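Local atomic coordinates of beta-ketoacyl synthase (Burkholderia phymatum, PDB entry 4EWG), a protein that probably catalyses, like other 3-oxoacyl-[acyl-carrier-protein] synthases, the condensation that lengthens an acyl chain during fatty acid synthesis. Residues Lys6-Thr11 with Asn181-Lys186; Ala389-Ser394 with Ser405-Arg410. One frame throughout, in Å; residues are numbered along the deposited sequence.

Contact 1 (Lys6-Thr11 with Asn181-Lys186); sequences KRVVIT and NIAMGK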
loop_
_atom_site.group_PDB
_atom_site.type_symbol
_atom_site.label_atom_id
_atom_site.label_comp_id
_atom_site.label_asym_id
_atom_site.label_seq_id
_atom_site.Cartn_x
_atom_site.Cartn_y
_atom_site.Cartn_z
ATOM N N LYS A 6 -0.471 15.678 -18.205
ATOM C CA LYS A 6 0.969 15.697 -18.520
ATOM C C LYS A 6 1.430 14.351 -19.045
ATOM O O LYS A 6 0.912 13.301 -18.657
ATOM C CB LYS A 6 1.791 16.027 -17.300
ATOM C CG LYS A 6 1.339 17.261 -16.549
ATOM C CD LYS A 6 1.668 18.535 -17.284
ATOM C CE LYS A 6 1.072 19.713 -16.543
ATOM N NZ LYS A 6 1.525 20.960 -17.210
ATOM N N ARG A 7 2.396 14.390 -19.950
ATOM C CA ARG A 7 2.996 13.194 -20.440
ATOM C C ARG A 7 4.063 12.808 -19.450
ATOM O O ARG A 7 4.558 13.655 -18.693
ATOM C CB ARG A 7 3.564 13.414 -21.837
ATOM C CG ARG A 7 2.478 13.779 -22.858
ATOM C CD ARG A 7 3.030 14.175 -24.214
ATOM N NE ARG A 7 3.834 13.113 -24.815
ATOM C CZ ARG A 7 4.385 13.187 -26.020
ATOM N NH1 ARG A 7 4.227 14.287 -26.761
ATOM N NH2 ARG A 7 5.070 12.169 -26.499
ATOM N N VAL A 8 4.409 11.525 -19.453
ATOM C CA VAL A 8 5.300 10.977 -18.468
ATOM C C VAL A 8 6.334 10.054 -19.113
ATOM O O VAL A 8 5.974 9.126 -19.847
ATOM C CB VAL A 8 4.511 10.230 -17.415
ATOM C CG1 VAL A 8 5.435 9.812 -16.272
ATOM C CG2 VAL A 8 3.363 11.138 -16.921
ATOM N N VAL A 9 7.607 10.327 -18.822
ATOM C CA VAL A 9 8.710 9.590 -19.391
ATOM C C VAL A 9 9.588 9.025 -18.273
ATOM O O VAL A 9 9.518 9.438 -17.123
ATOM C CB VAL A 9 9.590 10.478 -20.339
ATOM C CG1 VAL A 9 8.796 10.953 -21.536
ATOM C CG2 VAL A 9 10.232 11.665 -19.580
ATOM N N ILE A 10 10.407 8.075 -18.640
ATOM C CA ILE A 10 11.283 7.390 -17.728
ATOM C C ILE A 10 12.693 7.830 -18.022
ATOM O O ILE A 10 13.213 7.539 -19.080
ATOM C CB ILE A 10 11.198 5.859 -17.934
ATOM C CG1 ILE A 10 9.827 5.349 -17.495
ATOM C CG2 ILE A 10 12.289 5.141 -17.149
ATOM C CD1 ILE A 10 9.424 4.080 -18.185
ATOM N N THR A 11 13.315 8.500 -17.070
ATOM C CA THR A 11 14.671 9.095 -17.292
ATOM C C THR A 11 15.750 8.428 -16.440
ATOM O O THR A 11 16.922 8.766 -16.558
ATOM C CB THR A 11 14.630 10.582 -16.965
ATOM O OG1 THR A 11 14.051 10.735 -15.663
ATOM C CG2 THR A 11 13.733 11.310 -17.936
ATOM N N ASN A 181 -0.041 9.850 -11.004
ATOM C CA ASN A 181 0.243 11.018 -10.170
ATOM C C ASN A 181 0.941 12.134 -10.961
ATOM O O ASN A 181 0.579 13.313 -10.833
ATOM C CB ASN A 181 1.062 10.618 -8.928
ATOM C CG ASN A 181 0.191 10.126 -7.789
ATOM O OD1 ASN A 181 -0.410 10.918 -7.083
ATOM N ND2 ASN A 181 0.146 8.822 -7.591
ATOM N N ILE A 182 1.903 11.770 -11.810
ATOM C CA ILE A 182 2.611 12.790 -12.642
ATOM C C ILE A 182 1.697 13.306 -13.735
ATOM O O ILE A 182 1.577 14.505 -13.931
ATOM C CB ILE A 182 3.902 12.230 -13.267
ATOM C CG1 ILE A 182 4.849 11.755 -12.150
ATOM C CG2 ILE A 182 4.570 13.269 -14.178
ATOM C CD1 ILE A 182 6.168 11.177 -12.628
ATOM N N ALA A 183 1.015 12.408 -14.420
ATOM C CA ALA A 183 0.069 12.797 -15.472
ATOM C C ALA A 183 -0.946 13.812 -14.972
ATOM O O ALA A 183 -1.324 14.765 -15.692
ATOM C CB ALA A 183 -0.665 11.571 -16.014
ATOM N N MET A 184 -1.398 13.586 -13.751
ATOM C CA MET A 184 -2.441 14.362 -13.110
ATOM C C MET A 184 -1.880 15.657 -12.476
ATOM O O MET A 184 -2.622 16.474 -11.995
ATOM C CB MET A 184 -3.104 13.446 -12.070
ATOM C CG MET A 184 -4.406 13.878 -11.461
ATOM S SD MET A 184 -5.110 12.624 -10.287
ATOM C CE MET A 184 -5.501 13.719 -8.910
ATOM N N GLY A 185 -0.563 15.844 -12.516
ATOM C CA GLY A 185 0.063 17.078 -12.045
ATOM C C GLY A 185 0.346 17.157 -10.567
ATOM O O GLY A 185 0.678 18.209 -10.072
ATOM N N LYS A 186 0.266 16.039 -9.843
ATOM C CA LYS A 186 0.469 16.079 -8.374
ATOM C C LYS A 186 1.926 16.124 -7.980
ATOM O O LYS A 186 2.264 16.631 -6.935
ATOM C CB LYS A 186 -0.213 14.875 -7.704
ATOM C CG LYS A 186 -1.731 14.927 -7.781
ATOM C CD LYS A 186 -2.224 16.071 -6.875
ATOM C CE LYS A 186 -3.392 16.852 -7.450
ATOM N NZ LYS A 186 -4.681 16.186 -7.316
#
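The carbonyl group of Ala183 receives the Lys6 backbone in its own plane: Lys6 N lies 2.8 Å from Ala183 O, on a lone pair of that oxygen, and the N-H points almost straight at it (168°). Over a face of the preceding peptide group sits a methyl, with Val8 CG2 3.7 Å from Ala183 N. This is the C-terminal end of helix 170-183, finished by a Schellman motif, meeting the start of strand 8-16 in the thiolase-type fold. The turn's own N-H groups take up two carbonyls, Gly185 N bonding back to Ile182 O and Lys186 N to Asn181 O, with the positive phi (85°) glycine adopts easily; Ala183 O is met from outside the helix, by Lys6 N. Lys6 suits an exposed edge: its CB and CG lie against the carbonyls of Ile182 and Ala183, while the bend at chi2 helps lead the amine away. Val8, beta-branched as strands tolerate well, crosses Ile182; with CG1 anti to its backbone N (chi1 -172°), both methyls face the helix, and Val8 CG2 lies 3.7 Å from Ile182 CG2. Ile182 also leans on Leu244 of the neighbouring strand 238-246. Ala183 is small enough for the backbones to come close, its CA 4.3 Å from Lys6 CA, and Ala183 CA makes a CA-H...O contact of 3.3 Å with Lys6 O.

Contact 2 (Ala389-Ser394 with Ser405-Arg410); sequences AEYVMS and SLIFRR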
loop_
_atom_site.group_PDB
_atom_site.type_symbol
_atom_site.label_atom_id
_atom_site.label_comp_id
_atom_site.label_asym_id
_atom_site.label_seq_id
_atom_site.Cartn_x
_atom_site.Cartn_y
_atom_site.Cartn_z
ATOM N N ALA A 389 10.114 -2.451 -32.076
ATOM C CA ALA A 389 8.810 -2.136 -31.538
ATOM C C ALA A 389 8.625 -0.639 -31.402
ATOM O O ALA A 389 9.524 0.075 -31.067
ATOM C CB ALA A 389 8.608 -2.848 -30.186
ATOM N N GLU A 390 7.427 -0.181 -31.697
ATOM C CA GLU A 390 7.007 1.171 -31.387
ATOM C C GLU A 390 6.310 1.173 -30.020
ATOM O O GLU A 390 6.409 2.148 -29.270
ATOM C CB GLU A 390 6.083 1.680 -32.456
ATOM C CG GLU A 390 5.767 3.151 -32.340
ATOM C CD GLU A 390 6.972 4.048 -32.519
ATOM O OE1 GLU A 390 7.943 3.671 -33.248
ATOM O OE2 GLU A 390 6.944 5.145 -31.897
ATOM N N TYR A 391 5.626 0.075 -29.694
ATOM C CA TYR A 391 5.073 -0.104 -28.362
ATOM C C TYR A 391 5.275 -1.507 -27.819
ATOM O O TYR A 391 5.140 -2.513 -28.558
ATOM C CB TYR A 391 3.577 0.196 -28.324
ATOM C CG TYR A 391 3.178 1.570 -28.831
ATOM C CD1 TYR A 391 2.978 1.807 -30.201
ATOM C CD2 TYR A 391 2.951 2.630 -27.935
ATOM C CE1 TYR A 391 2.592 3.069 -30.657
ATOM C CE2 TYR A 391 2.573 3.891 -28.383
ATOM C CZ TYR A 391 2.395 4.111 -29.734
ATOM O OH TYR A 391 2.024 5.378 -30.155
ATOM N N VAL A 392 5.535 -1.568 -26.500
ATOM C CA VAL A 392 5.561 -2.814 -25.791
ATOM C C VAL A 392 4.648 -2.796 -24.579
ATOM O O VAL A 392 4.304 -1.734 -24.057
ATOM C CB VAL A 392 6.989 -3.192 -25.399
ATOM C CG1 VAL A 392 7.825 -3.335 -26.691
ATOM C CG2 VAL A 392 7.562 -2.153 -24.461
ATOM N N MET A 393 4.250 -3.993 -24.159
ATOM C CA MET A 393 3.403 -4.172 -22.992
ATOM C C MET A 393 4.079 -5.121 -21.983
ATOM O O MET A 393 4.680 -6.140 -22.369
ATOM C CB MET A 393 2.040 -4.727 -23.412
ATOM C CG MET A 393 1.064 -4.978 -22.270
ATOM S SD MET A 393 -0.548 -5.612 -22.836
ATOM C CE MET A 393 -1.395 -4.083 -23.219
ATOM N N SER A 394 3.960 -4.786 -20.689
ATOM C CA SER A 394 4.432 -5.681 -19.633
ATOM C C SER A 394 3.295 -5.915 -18.656
ATOM O O SER A 394 2.735 -4.962 -18.105
ATOM C CB SER A 394 5.620 -5.121 -18.889
ATOM O OG SER A 394 6.068 -6.048 -17.894
ATOM N N SER A 405 -1.370 -3.990 -16.314
ATOM C CA SER A 405 -0.850 -3.975 -17.678
ATOM C C SER A 405 -0.234 -2.594 -17.926
ATOM O O SER A 405 -0.891 -1.575 -17.737
ATOM C CB SER A 405 -1.987 -4.229 -18.663
ATOM O OG SER A 405 -1.528 -4.258 -19.980
ATOM N N LEU A 406 1.018 -2.571 -18.343
ATOM C CA LEU A 406 1.739 -1.328 -18.610
ATOM C C LEU A 406 2.095 -1.278 -20.055
ATOM O O LEU A 406 2.620 -2.270 -20.583
ATOM C CB LEU A 406 3.016 -1.269 -17.784
ATOM C CG LEU A 406 2.806 -1.011 -16.299
ATOM C CD1 LEU A 406 4.063 -1.447 -15.499
ATOM C CD2 LEU A 406 2.423 0.450 -16.064
ATOM N N ILE A 407 1.875 -0.125 -20.686
ATOM C CA ILE A 407 2.322 0.103 -22.043
ATOM C C ILE A 407 3.403 1.211 -22.113
ATOM O O ILE A 407 3.180 2.365 -21.678
ATOM C CB ILE A 407 1.145 0.470 -22.986
ATOM C CG1 ILE A 407 0.109 -0.669 -23.012
ATOM C CG2 ILE A 407 1.670 0.727 -24.405
ATOM C CD1 ILE A 407 -1.182 -0.370 -23.767
ATOM N N PHE A 408 4.556 0.852 -22.713
ATOM C CA PHE A 408 5.659 1.767 -22.918
ATOM C C PHE A 408 5.816 2.100 -24.420
ATOM O O PHE A 408 5.753 1.219 -25.293
ATOM C CB PHE A 408 6.961 1.155 -22.393
ATOM C CG PHE A 408 6.901 0.770 -20.962
ATOM C CD1 PHE A 408 6.724 1.730 -19.988
ATOM C CD2 PHE A 408 6.984 -0.557 -20.581
ATOM C CE1 PHE A 408 6.638 1.388 -18.652
ATOM C CE2 PHE A 408 6.904 -0.913 -19.239
ATOM C CZ PHE A 408 6.733 0.063 -18.274
ATOM N N ARG A 409 6.031 3.368 -24.703
ATOM C CA ARG A 409 6.234 3.814 -26.067
ATOM C C ARG A 409 7.728 3.964 -26.353
ATOM O O ARG A 409 8.496 4.473 -25.521
ATOM C CB ARG A 409 5.511 5.140 -26.323
ATOM C CG ARG A 409 5.955 5.769 -27.615
ATOM C CD ARG A 409 5.151 6.967 -28.056
ATOM N NE ARG A 409 5.354 7.070 -29.485
ATOM C CZ ARG A 409 4.653 7.857 -30.282
ATOM N NH1 ARG A 409 3.729 8.678 -29.794
ATOM N NH2 ARG A 409 4.898 7.845 -31.576
ATOM N N ARG A 410 8.140 3.501 -27.527
ATOM C CA ARG A 410 9.540 3.645 -27.973
ATOM C C ARG A 410 9.891 5.100 -28.023
ATOM O O ARG A 410 9.075 5.916 -28.380
ATOM C CB ARG A 410 9.715 3.007 -29.366
ATOM C CG ARG A 410 11.156 2.882 -29.857
ATOM C CD ARG A 410 11.905 1.761 -29.163
ATOM N NE ARG A 410 13.228 1.530 -29.750
ATOM C CZ ARG A 410 13.498 0.708 -30.777
ATOM N NH1 ARG A 410 12.547 -0.015 -31.385
ATOM N NH2 ARG A 410 14.745 0.599 -31.213
#
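Val392 pairs with Phe408, and Ser394 with Leu406, as antiparallel hydrogen-bonded pairs, and Arg410 N continues the series to Glu390 O at 2.8 Å. In the non-hydrogen-bonded pairs between them, Tyr391-Arg409 and Met393-Ile407, the chains approach more closely.

Charged groups gather at the open end. Glu390 OE2 lies in the plane of the Arg409 guanidinium, at its edge, in a weak salt bridge of 3.4 Å to Arg409 NH2; Glu390 OE1 forms a salt bridge with Arg412. Tyr391 OH sits over the centre of that guanidinium, 3.6 Å from Arg409 CZ; the tyrosine crosses the arginine stem obliquely, Tyr391 CE2 near Arg409 CB and CG, with ring and guanidinium planes 33° apart. Arg410 NH1, salt-bridged to Asp388, also donates to Ala389 O at 3.0 Å.

Apolar side chains pack on both faces. Val392 CG2 meets Phe408 CB at 3.9 Å beneath helix 344-358. On the other face Met393, bent at chi3 (-85°), brings CE 3.7 Å from Ile407 CG1, its sulfur beside Ser405 OG, which is hydrogen-bonded to Asn395. Beta-branched Val392 and Ile407 suit extended strands, flexible Met393 bends to its neighbours, and the charged pair suits the partly exposed end of this C-terminal beta hairpin of the thiolase fold.

Contact 1 and contact 2 lie with their centres about 16 Å apart and belong to one mixed sheet. Along the chain they come in series: the helix end of contact 1 is complete before the hairpin of contact 2 begins. Across the sheet, strand 259-268 stands between strand 8-16 and strand 402-409 and bonds to both, so the first strand of the chain and its last are joined through a single neighbour. The two contacts also touch directly, Ile10 CD1 packing 3.9 Å from Phe408 CE1. The opening and closing stretches of the synthase are thereby built into the same core, with helix 170-183 and helix 344-358 packing near them.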